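Local coordinates for protein 6-pyruvoyl tetrahydropterin synthase (Plasmodium falciparum, PDB 1Y13) that belongs to the 6-pyruvoyl tetrahydropterin synthase family and forms a six-chain assembly that holds zinc and biopterin, with pockets completed by neighbouring subunits, at residues Val55-Arg60 and Ser73-Lys78; Ile126-Lys131 and Gly139-Asn144; Glu164-Glu169 and Lys174-Lys179. One frame throughout, in Å; residues are numbered along the deposited sequence.

Interaction 1 of 3, residues Val55-Arg60 and Ser73-Lys78; sequences VSLKVR and SILKEK
Leu-75 turns its CG away from its own carbonyl carbon (chi1 -53°), which sends the side chain from helix 72-86 toward the sheet; beyond CG, CD1 continues the chain while CD2 branches off it to meet the strand. On the facing strand, Leu-57 has CG swung opposite to its backbone N (chi1 175°), and this brings its own CD2 up to the helix. Val-59, two residues further along the same side of the strand, presents CG1.

One methyl does most of the work. Leu-75 CD2 lies 4.0 Å from Leu-57 CD2, and the same atom is 4.0 Å from Val-59 CG1, so the helix side chain meets both strand residues at once. The two approaches differ. Leu-57 and Leu-75 cross at about a right angle, and Leu-57 CD2 reaches past the end of its partner as far as Leu-75 CB, also 4.0 Å away. Val-59 and Leu-75 instead meet tip to tip through their methyls. The backbones stay well apart, with 7.4 Å between Leu-57 CA and Leu-75 CA.

This is a helix layered on an antiparallel sheet, as in the T-fold to which the family belongs. The apolar layer continues on several sides: Met-150 of helix 135-150 and Ile-70 touch Leu-75, while Ile-163 and Ile-165 of the next strand touch Leu-57. Ile-70 also packs on Val-59 and belongs to a biopterin pocket, and the Leu-75 side chain is about 7 Å from a bound biopterin.

All three touching residues are buried, and no hydrogen bond or salt bridge runs between the segments. Cohesion between these two segments therefore rests on dispersion and on the burial of aliphatic surface, with no directional bond between them.

Interaction 2 of 3, residues Ile126-Lys131 and Gly139-Asn144; sequences IKLPIK and GQYILN
Leu-128 ends strand 125-128, and the chain then folds through an inverse gamma turn centred on Pro-129, closed by a weak hydrogen bond from Ile-130 N to Leu-128 O at 2.9 Å. The turn faces helix 135-150, one of the two long helices that cover the sheet of this T-fold protein. The nearest CA atoms, those of Ile-130 and Tyr-141, are 7.5 Å apart, so side chains have to bridge the gap.

On the helix the whole contact falls to Tyr-141. Its CG stands opposite to the backbone N (chi1 170°), sending the ring out toward the turn. Leu-128 lays CD2 over one face of that ring in a CH-pi contact, 4.0 Å from the Tyr-141 centroid and 27° off the ring normal. The methyl sits toward one side of the ring, with Leu-128 CD2 3.6 Å from Tyr-141 CE2. Pro-129 reaches the CD1-CE1 part of the ring obliquely, its CD 3.7 Å from Tyr-141 CE1. Tyr-95 packs on Pro-129 as well, and Ile-91 of strand 90-93 touches Leu-128. Nearer the root of the tyrosine, Ile-130 CG2 lies 4.1 Å from Tyr-141 CB.

Interaction 3 of 3, residues Glu164-Glu169 and Lys174-Lys179; sequences EISVSE and KAIVHK. With BIO (biopterin), chain E.
Glu-164 and Ile-176 sit on one face of a beta hairpin built from strands 162-168 and 173-180, whose segments 164-168 and 174-179 run antiparallel at 161° to each other. From CB outward, Glu-164 passes obliquely over Ile-176: CB is 4.0 Å from Val-177 O, CG comes to 3.5 Å from Ile-176 CG2, and CD follows at 3.6 Å from that same methyl. At the tip, Glu-164 OE2 is still 3.7 Å from Ile-176 CG2 and has a long, weak ion pair with Lys-58 NZ on the next strand. One hydrogen bond, to Tyr-162 OH, fixes OE1, while the stem covers an isoleucine methyl.

Further along this face Ser-166 OG lies tight against Ile-176 CG1, at 3.2 Å. On the other face Ile-165 and Val-177 stand side by side, pointing the same way. The backbone ladder is regular, with paired bonds in both directions between Ile-165 and Val-177 and between Val-167 and Ala-175; Val-167 N to Ala-175 O is the shortest, at 2.8 Å.

Lys-174 to Ile-176 also pair with a strand of a neighbouring subunit, so the sheet runs on across the interface. Past the last rung Glu-169 enters the biopterin pocket, to which Ile-70 and Phe-72 of that neighbouring subunit also contribute, and brings OE2 to 3.1 Å from biopterin O10.

In the fold
From the N terminus the three contacts come in series, and none nests in or crosses another. Interaction 1 closes a 12-residue connection between strand 49-62 and helix 72-86. Interaction 2 spans only seven residues, from the end of strand 125-128 to helix 135-150, and ties the small parallel sheet to the helical layer of the T-fold. Interaction 3 closes the four-residue connection between strands 162-168 and 173-180, at the C-terminal end. In space they join up: strands 49-62 and 162-168 are neighbours in the sheet, so interactions 1 and 3 share it. Helix 135-150 touches both, with Ile-142 on Val-55 and the Gly-139 carbonyl against Ile-165 and Val-177.

Interaction 1 of 3, residues Val55-Arg60 and Ser73-Lys78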
loop_
_atom_site.group_PDB
_atom_site.type_symbol
_atom_site.label_atom_id
_atom_site.label_comp_id
_atom_site.label_asym_id
_atom_site.label_seq_id
_atom_site.Cartn_x
_atom_site.Cartn_y
_atom_site.Cartn_z
ATOM N N VAL A 55 -14.270 -2.452 4.425
ATOM C CA VAL A 55 -15.315 -2.246 3.403
ATOM C C VAL A 55 -14.967 -1.118 2.441
ATOM O O VAL A 55 -14.594 -0.020 2.865
ATOM C CB VAL A 55 -16.674 -1.946 4.085
ATOM C CG1 VAL A 55 -17.775 -1.672 3.078
ATOM C CG2 VAL A 55 -17.064 -3.130 4.989
ATOM N N SER A 56 -15.072 -1.396 1.149
ATOM C CA SER A 56 -15.022 -0.367 0.126
ATOM C C SER A 56 -16.308 -0.372 -0.697
ATOM O O SER A 56 -16.862 -1.423 -0.970
ATOM C CB SER A 56 -13.809 -0.553 -0.785
ATOM O OG SER A 56 -14.057 -1.575 -1.723
ATOM N N LEU A 57 -16.778 0.818 -1.061
ATOM C CA LEU A 57 -18.039 1.028 -1.756
ATOM C C LEU A 57 -17.840 1.744 -3.089
ATOM O O LEU A 57 -17.158 2.761 -3.160
ATOM C CB LEU A 57 -18.977 1.884 -0.905
ATOM C CG LEU A 57 -20.330 2.321 -1.496
ATOM C CD1 LEU A 57 -21.194 1.118 -1.863
ATOM C CD2 LEU A 57 -21.087 3.212 -0.496
ATOM N N LYS A 58 -18.471 1.217 -4.129
ATOM C CA LYS A 58 -18.439 1.833 -5.435
ATOM C C LYS A 58 -19.864 1.922 -5.999
ATOM O O LYS A 58 -20.655 0.987 -5.844
ATOM C CB LYS A 58 -17.531 1.017 -6.338
ATOM C CG LYS A 58 -17.538 1.416 -7.776
ATOM C CD LYS A 58 -16.457 0.675 -8.499
ATOM C CE LYS A 58 -16.981 -0.632 -9.045
ATOM N NZ LYS A 58 -15.984 -1.175 -10.007
ATOM N N VAL A 59 -20.198 3.066 -6.593
ATOM C CA VAL A 59 -21.498 3.263 -7.237
ATOM C C VAL A 59 -21.314 3.755 -8.671
ATOM O O VAL A 59 -20.415 4.528 -8.965
ATOM C CB VAL A 59 -22.523 4.166 -6.408
ATOM C CG1 VAL A 59 -22.421 3.888 -4.892
ATOM C CG2 VAL A 59 -22.314 5.634 -6.649
ATOM N N ARG A 60 -22.169 3.271 -9.561
ATOM C CA ARG A 60 -22.123 3.675 -10.957
ATOM C C ARG A 60 -23.355 4.510 -11.261
ATOM O O ARG A 60 -24.487 4.106 -10.968
ATOM C CB ARG A 60 -22.065 2.446 -11.842
ATOM C CG ARG A 60 -21.835 2.734 -13.298
ATOM C CD ARG A 60 -21.914 1.436 -14.087
ATOM N NE ARG A 60 -20.950 0.471 -13.558
ATOM C CZ ARG A 60 -21.056 -0.852 -13.650
ATOM N NH1 ARG A 60 -22.092 -1.420 -14.272
ATOM N NH2 ARG A 60 -20.110 -1.609 -13.116
ATOM N N SER A 73 -18.666 12.463 0.349
ATOM C CA SER A 73 -19.003 12.549 1.781
ATOM C C SER A 73 -20.248 11.753 2.188
ATOM O O SER A 73 -20.310 11.227 3.288
ATOM C CB SER A 73 -19.138 14.001 2.232
ATOM O OG SER A 73 -20.322 14.552 1.700
ATOM N N ILE A 74 -21.229 11.653 1.300
ATOM C CA ILE A 74 -22.383 10.794 1.556
ATOM C C ILE A 74 -21.963 9.303 1.641
ATOM O O ILE A 74 -22.381 8.573 2.541
ATOM C CB ILE A 74 -23.483 11.005 0.488
ATOM C CG1 ILE A 74 -24.026 12.444 0.569
ATOM C CG2 ILE A 74 -24.592 9.954 0.637
ATOM C CD1 ILE A 74 -24.982 12.835 -0.566
ATOM N N LEU A 75 -21.146 8.852 0.698
ATOM C CA LEU A 75 -20.730 7.457 0.698
ATOM C C LEU A 75 -19.907 7.143 1.940
ATOM O O LEU A 75 -20.093 6.092 2.559
ATOM C CB LEU A 75 -19.949 7.094 -0.575
ATOM C CG LEU A 75 -20.562 7.395 -1.951
ATOM C CD1 LEU A 75 -19.647 6.910 -3.048
ATOM C CD2 LEU A 75 -21.938 6.761 -2.095
ATOM N N LYS A 76 -19.013 8.051 2.318
ATOM C CA LYS A 76 -18.152 7.821 3.481
ATOM C C LYS A 76 -18.954 7.740 4.768
ATOM O O LYS A 76 -18.727 6.847 5.593
ATOM C CB LYS A 76 -17.088 8.900 3.619
ATOM C CG LYS A 76 -16.013 8.810 2.556
ATOM C CD LYS A 76 -15.025 9.966 2.725
ATOM C CE LYS A 76 -13.749 9.720 1.936
ATOM N NZ LYS A 76 -12.793 8.786 2.609
ATOM N N GLU A 77 -19.901 8.669 4.916
ATOM C CA GLU A 77 -20.739 8.756 6.116
ATOM C C GLU A 77 -21.574 7.481 6.261
ATOM O O GLU A 77 -21.704 6.951 7.362
ATOM C CB GLU A 77 -21.619 10.018 6.071
ATOM C CG GLU A 77 -22.587 10.184 7.224
ATOM C CD GLU A 77 -23.667 11.225 6.941
ATOM N N LYS A 78 -22.100 6.962 5.148
ATOM C CA LYS A 78 -22.936 5.752 5.213
ATOM C C LYS A 78 -22.136 4.472 5.477
ATOM O O LYS A 78 -22.584 3.594 6.226
ATOM C CB LYS A 78 -23.789 5.592 3.967
ATOM C CG LYS A 78 -24.739 6.731 3.695
ATOM C CD LYS A 78 -25.538 7.119 4.913
ATOM C CE LYS A 78 -26.437 8.329 4.608
ATOM N NZ LYS A 78 -27.328 8.608 5.771
#

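Interaction 2 of 3, residues Ile126-Lys131 and Gly139-Asn144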
loop_
_atom_site.group_PDB
_atom_site.type_symbol
_atom_site.label_atom_id
_atom_site.label_comp_id
_atom_site.label_asym_id
_atom_site.label_seq_id
_atom_site.Cartn_x
_atom_site.Cartn_y
_atom_site.Cartn_z
ATOM N N ILE A 126 -23.305 -9.545 17.931
ATOM C CA ILE A 126 -24.106 -8.827 16.958
ATOM C C ILE A 126 -24.773 -9.927 16.133
ATOM O O ILE A 126 -24.096 -10.713 15.465
ATOM C CB ILE A 126 -23.267 -7.759 16.107
ATOM C CG1 ILE A 126 -24.166 -6.900 15.192
ATOM C CG2 ILE A 126 -22.137 -8.371 15.279
ATOM C CD1 ILE A 126 -24.647 -5.639 15.858
ATOM N N LYS A 127 -26.097 -9.984 16.225
ATOM C CA LYS A 127 -26.901 -11.058 15.655
ATOM C C LYS A 127 -27.246 -10.677 14.227
ATOM O O LYS A 127 -28.096 -9.830 14.015
ATOM C CB LYS A 127 -28.167 -11.229 16.522
ATOM C CG LYS A 127 -27.761 -11.433 17.997
ATOM C CD LYS A 127 -28.902 -11.687 18.930
ATOM C CE LYS A 127 -29.881 -10.528 18.937
ATOM N NZ LYS A 127 -29.307 -9.318 19.555
ATOM N N LEU A 128 -26.563 -11.269 13.251
ATOM C CA LEU A 128 -26.827 -10.949 11.868
ATOM C C LEU A 128 -27.726 -12.000 11.236
ATOM O O LEU A 128 -27.587 -13.172 11.539
ATOM C CB LEU A 128 -25.521 -10.744 11.060
ATOM C CG LEU A 128 -24.529 -9.677 11.546
ATOM C CD1 LEU A 128 -23.357 -9.587 10.600
ATOM C CD2 LEU A 128 -25.227 -8.294 11.703
ATOM N N PRO A 129 -28.661 -11.571 10.360
ATOM C CA PRO A 129 -29.581 -12.484 9.680
ATOM C C PRO A 129 -28.895 -13.177 8.507
ATOM O O PRO A 129 -29.260 -12.954 7.351
ATOM C CB PRO A 129 -30.701 -11.544 9.199
ATOM C CG PRO A 129 -29.989 -10.213 8.963
ATOM C CD PRO A 129 -28.897 -10.158 10.007
ATOM N N ILE A 130 -27.889 -14.001 8.819
ATOM C CA ILE A 130 -27.089 -14.711 7.820
ATOM C C ILE A 130 -26.899 -16.158 8.265
ATOM O O ILE A 130 -26.946 -16.442 9.461
ATOM C CB ILE A 130 -25.702 -13.990 7.582
ATOM C CG1 ILE A 130 -24.879 -13.914 8.875
ATOM C CG2 ILE A 130 -25.916 -12.573 7.009
ATOM C CD1 ILE A 130 -23.480 -13.290 8.694
ATOM N N LYS A 131 -26.655 -17.070 7.327
ATOM C CA LYS A 131 -26.509 -18.478 7.685
ATOM C C LYS A 131 -25.093 -18.826 8.121
ATOM O O LYS A 131 -24.898 -19.722 8.939
ATOM C CB LYS A 131 -26.934 -19.440 6.566
ATOM C CG LYS A 131 -28.275 -19.191 5.937
ATOM C CD LYS A 131 -28.635 -20.302 4.932
ATOM C CE LYS A 131 -29.075 -21.631 5.587
ATOM N NZ LYS A 131 -29.945 -22.411 4.583
ATOM N N GLY A 139 -20.784 -9.494 3.558
ATOM C CA GLY A 139 -20.920 -8.529 2.445
ATOM C C GLY A 139 -22.334 -8.276 1.940
ATOM O O GLY A 139 -22.758 -7.126 1.778
ATOM N N GLN A 140 -23.071 -9.350 1.673
ATOM C CA GLN A 140 -24.466 -9.244 1.263
ATOM C C GLN A 140 -25.291 -8.461 2.272
ATOM O O GLN A 140 -26.070 -7.577 1.901
ATOM C CB GLN A 140 -25.076 -10.634 1.028
ATOM C CG GLN A 140 -24.376 -11.435 -0.071
ATOM C CD GLN A 140 -25.027 -12.793 -0.352
ATOM O OE1 GLN A 140 -25.283 -13.593 0.555
ATOM N NE2 GLN A 140 -25.283 -13.059 -1.617
ATOM N N TYR A 141 -25.116 -8.773 3.555
ATOM C CA TYR A 141 -25.803 -8.021 4.602
ATOM C C TYR A 141 -25.396 -6.523 4.591
ATOM O O TYR A 141 -26.249 -5.642 4.674
ATOM C CB TYR A 141 -25.565 -8.644 5.992
ATOM C CG TYR A 141 -26.050 -7.769 7.117
ATOM C CD1 TYR A 141 -27.397 -7.764 7.494
ATOM C CD2 TYR A 141 -25.169 -6.924 7.794
ATOM C CE1 TYR A 141 -27.861 -6.949 8.540
ATOM C CE2 TYR A 141 -25.621 -6.106 8.852
ATOM C CZ TYR A 141 -26.950 -6.125 9.203
ATOM O OH TYR A 141 -27.374 -5.305 10.225
ATOM N N ILE A 142 -24.098 -6.244 4.505
ATOM C CA ILE A 142 -23.624 -4.863 4.450
ATOM C C ILE A 142 -24.210 -4.095 3.233
ATOM O O ILE A 142 -24.670 -2.940 3.358
ATOM C CB ILE A 142 -22.111 -4.813 4.509
ATOM C CG1 ILE A 142 -21.659 -5.146 5.944
ATOM C CG2 ILE A 142 -21.601 -3.428 4.117
ATOM C CD1 ILE A 142 -20.220 -5.372 6.053
ATOM N N LEU A 143 -24.257 -4.761 2.090
ATOM C CA LEU A 143 -24.782 -4.154 0.865
ATOM C C LEU A 143 -26.226 -3.749 1.045
ATOM O O LEU A 143 -26.595 -2.622 0.726
ATOM C CB LEU A 143 -24.643 -5.107 -0.328
ATOM C CG LEU A 143 -25.211 -4.667 -1.698
ATOM C CD1 LEU A 143 -24.434 -3.526 -2.284
ATOM C CD2 LEU A 143 -25.198 -5.802 -2.632
ATOM N N ASN A 144 -27.040 -4.662 1.571
ATOM C CA ASN A 144 -28.447 -4.363 1.837
ATOM C C ASN A 144 -28.602 -3.192 2.812
ATOM O O ASN A 144 -29.323 -2.253 2.526
ATOM C CB ASN A 144 -29.179 -5.605 2.326
ATOM C CG ASN A 144 -29.240 -6.716 1.268
ATOM O OD1 ASN A 144 -29.194 -6.457 0.070
ATOM N ND2 ASN A 144 -29.358 -7.962 1.723
#

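Interaction 3 of 3, residues Glu164-Glu169 and Lys174-Lys179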
loop_
_atom_site.group_PDB
_atom_site.type_symbol
_atom_site.label_atom_id
_atom_site.label_comp_id
_atom_site.label_asym_id
_atom_site.label_seq_id
_atom_site.Cartn_x
_atom_site.Cartn_y
_atom_site.Cartn_z
ATOM N N GLU A 164 -21.759 -1.669 -5.605
ATOM C CA GLU A 164 -20.858 -2.775 -5.366
ATOM C C GLU A 164 -20.087 -2.518 -4.083
ATOM O O GLU A 164 -19.580 -1.414 -3.861
ATOM C CB GLU A 164 -19.898 -2.884 -6.537
ATOM C CG GLU A 164 -19.012 -4.099 -6.538
ATOM C CD GLU A 164 -17.949 -3.988 -7.612
ATOM O OE1 GLU A 164 -18.246 -4.252 -8.807
ATOM O OE2 GLU A 164 -16.816 -3.621 -7.259
ATOM N N ILE A 165 -20.013 -3.524 -3.218
ATOM C CA ILE A 165 -19.112 -3.435 -2.086
ATOM C C ILE A 165 -18.097 -4.574 -2.093
ATOM O O ILE A 165 -18.394 -5.707 -2.502
ATOM C CB ILE A 165 -19.827 -3.396 -0.686
ATOM C CG1 ILE A 165 -20.452 -4.721 -0.356
ATOM C CG2 ILE A 165 -20.893 -2.317 -0.562
ATOM C CD1 ILE A 165 -20.205 -5.074 1.044
ATOM N N SER A 166 -16.896 -4.259 -1.649
ATOM C CA SER A 166 -15.890 -5.250 -1.401
ATOM C C SER A 166 -15.726 -5.339 0.095
ATOM O O SER A 166 -15.624 -4.315 0.778
ATOM C CB SER A 166 -14.569 -4.814 -2.013
ATOM O OG SER A 166 -14.576 -5.048 -3.408
ATOM N N VAL A 167 -15.691 -6.555 0.614
ATOM C CA VAL A 167 -15.419 -6.755 2.032
ATOM C C VAL A 167 -14.191 -7.638 2.123
ATOM O O VAL A 167 -14.227 -8.788 1.669
ATOM C CB VAL A 167 -16.586 -7.420 2.806
ATOM C CG1 VAL A 167 -16.222 -7.536 4.291
ATOM C CG2 VAL A 167 -17.870 -6.639 2.670
ATOM N N SER A 168 -13.108 -7.116 2.703
ATOM C CA SER A 168 -11.950 -7.948 2.929
ATOM C C SER A 168 -11.926 -8.481 4.359
ATOM O O SER A 168 -12.188 -7.739 5.306
ATOM C CB SER A 168 -10.668 -7.193 2.593
ATOM O OG SER A 168 -10.488 -6.131 3.496
ATOM N N GLU A 169 -11.609 -9.764 4.521
ATOM C CA GLU A 169 -11.408 -10.325 5.862
ATOM C C GLU A 169 -9.982 -10.137 6.328
ATOM O O GLU A 169 -9.698 -10.182 7.516
ATOM C CB GLU A 169 -11.850 -11.792 5.957
ATOM C CG GLU A 169 -10.911 -12.827 5.373
ATOM C CD GLU A 169 -11.195 -14.247 5.901
ATOM O OE1 GLU A 169 -12.351 -14.547 6.325
ATOM O OE2 GLU A 169 -10.242 -15.068 5.907
ATOM N N LYS A 174 -10.667 -11.133 -0.209
ATOM C CA LYS A 174 -11.906 -10.372 -0.189
ATOM C C LYS A 174 -13.056 -10.960 -1.002
ATOM O O LYS A 174 -12.852 -11.810 -1.865
ATOM C CB LYS A 174 -11.652 -8.935 -0.610
ATOM C CG LYS A 174 -11.205 -8.756 -2.008
ATOM C CD LYS A 174 -11.167 -7.257 -2.283
ATOM C CE LYS A 174 -10.175 -6.937 -3.371
ATOM N NZ LYS A 174 -10.387 -5.569 -3.900
ATOM N N ALA A 175 -14.256 -10.497 -0.682
ATOM C CA ALA A 175 -15.459 -10.829 -1.411
ATOM C C ALA A 175 -16.062 -9.547 -1.977
ATOM O O ALA A 175 -15.985 -8.486 -1.361
ATOM C CB ALA A 175 -16.444 -11.499 -0.482
ATOM N N ILE A 176 -16.656 -9.656 -3.154
ATOM C CA ILE A 176 -17.266 -8.549 -3.855
ATOM C C ILE A 176 -18.688 -8.941 -4.210
ATOM O O ILE A 176 -18.912 -9.941 -4.873
ATOM C CB ILE A 176 -16.482 -8.201 -5.129
ATOM C CG1 ILE A 176 -15.003 -7.955 -4.797
ATOM C CG2 ILE A 176 -17.066 -6.972 -5.812
ATOM C CD1 ILE A 176 -14.083 -9.094 -5.241
ATOM N N VAL A 177 -19.650 -8.184 -3.704
ATOM C CA VAL A 177 -21.061 -8.432 -3.972
ATOM C C VAL A 177 -21.627 -7.162 -4.594
ATOM O O VAL A 177 -21.086 -6.078 -4.391
ATOM C CB VAL A 177 -21.862 -8.833 -2.674
ATOM C CG1 VAL A 177 -21.424 -10.193 -2.152
ATOM C CG2 VAL A 177 -21.680 -7.798 -1.556
ATOM N N HIS A 178 -22.705 -7.296 -5.352
ATOM C CA HIS A 178 -23.265 -6.154 -6.045
ATOM C C HIS A 178 -24.782 -6.217 -6.151
ATOM O O HIS A 178 -25.400 -7.258 -5.883
ATOM C CB HIS A 178 -22.674 -6.080 -7.443
ATOM C CG HIS A 178 -23.137 -7.188 -8.334
ATOM N ND1 HIS A 178 -22.472 -8.391 -8.428
ATOM C CD2 HIS A 178 -24.211 -7.286 -9.156
ATOM C CE1 HIS A 178 -23.113 -9.180 -9.273
ATOM N NE2 HIS A 178 -24.173 -8.534 -9.726
ATOM N N LYS A 179 -25.370 -5.101 -6.579
ATOM C CA LYS A 179 -26.783 -5.051 -6.888
ATOM C C LYS A 179 -27.027 -4.030 -7.972
ATOM O O LYS A 179 -26.491 -2.917 -7.920
ATOM C CB LYS A 179 -27.601 -4.702 -5.652
ATOM C CG LYS A 179 -29.048 -5.208 -5.728
ATOM C CD LYS A 179 -29.684 -5.207 -4.347
ATOM C CE LYS A 179 -29.002 -6.200 -3.361
ATOM N NZ LYS A 179 -29.824 -7.422 -3.090
HETATM N N1 BIO E . -13.477 -18.559 2.388
HETATM N N2 BIO E . -14.748 -17.700 0.640
HETATM C C2 BIO E . -14.399 -17.676 1.957
HETATM N N3 BIO E . -14.929 -16.808 2.846
HETATM C C4A BIO E . -13.639 -17.671 4.714
HETATM C C8A BIO E . -13.093 -18.596 3.700
HETATM N N8 BIO E . -12.176 -19.512 4.112
HETATM C C7 BIO E . -11.753 -19.596 5.393
HETATM C C6 BIO E . -12.236 -18.726 6.348
HETATM N N5 BIO E . -13.167 -17.803 5.978
HETATM C C9 BIO E . -11.769 -18.809 7.787
HETATM O O9 BIO E . -12.791 -18.337 8.744
HETATM C C10 BIO E . -10.409 -18.080 8.059
HETATM O O10 BIO E . -10.629 -16.731 8.517
HETATM C C11 BIO E . -9.404 -18.035 6.894
#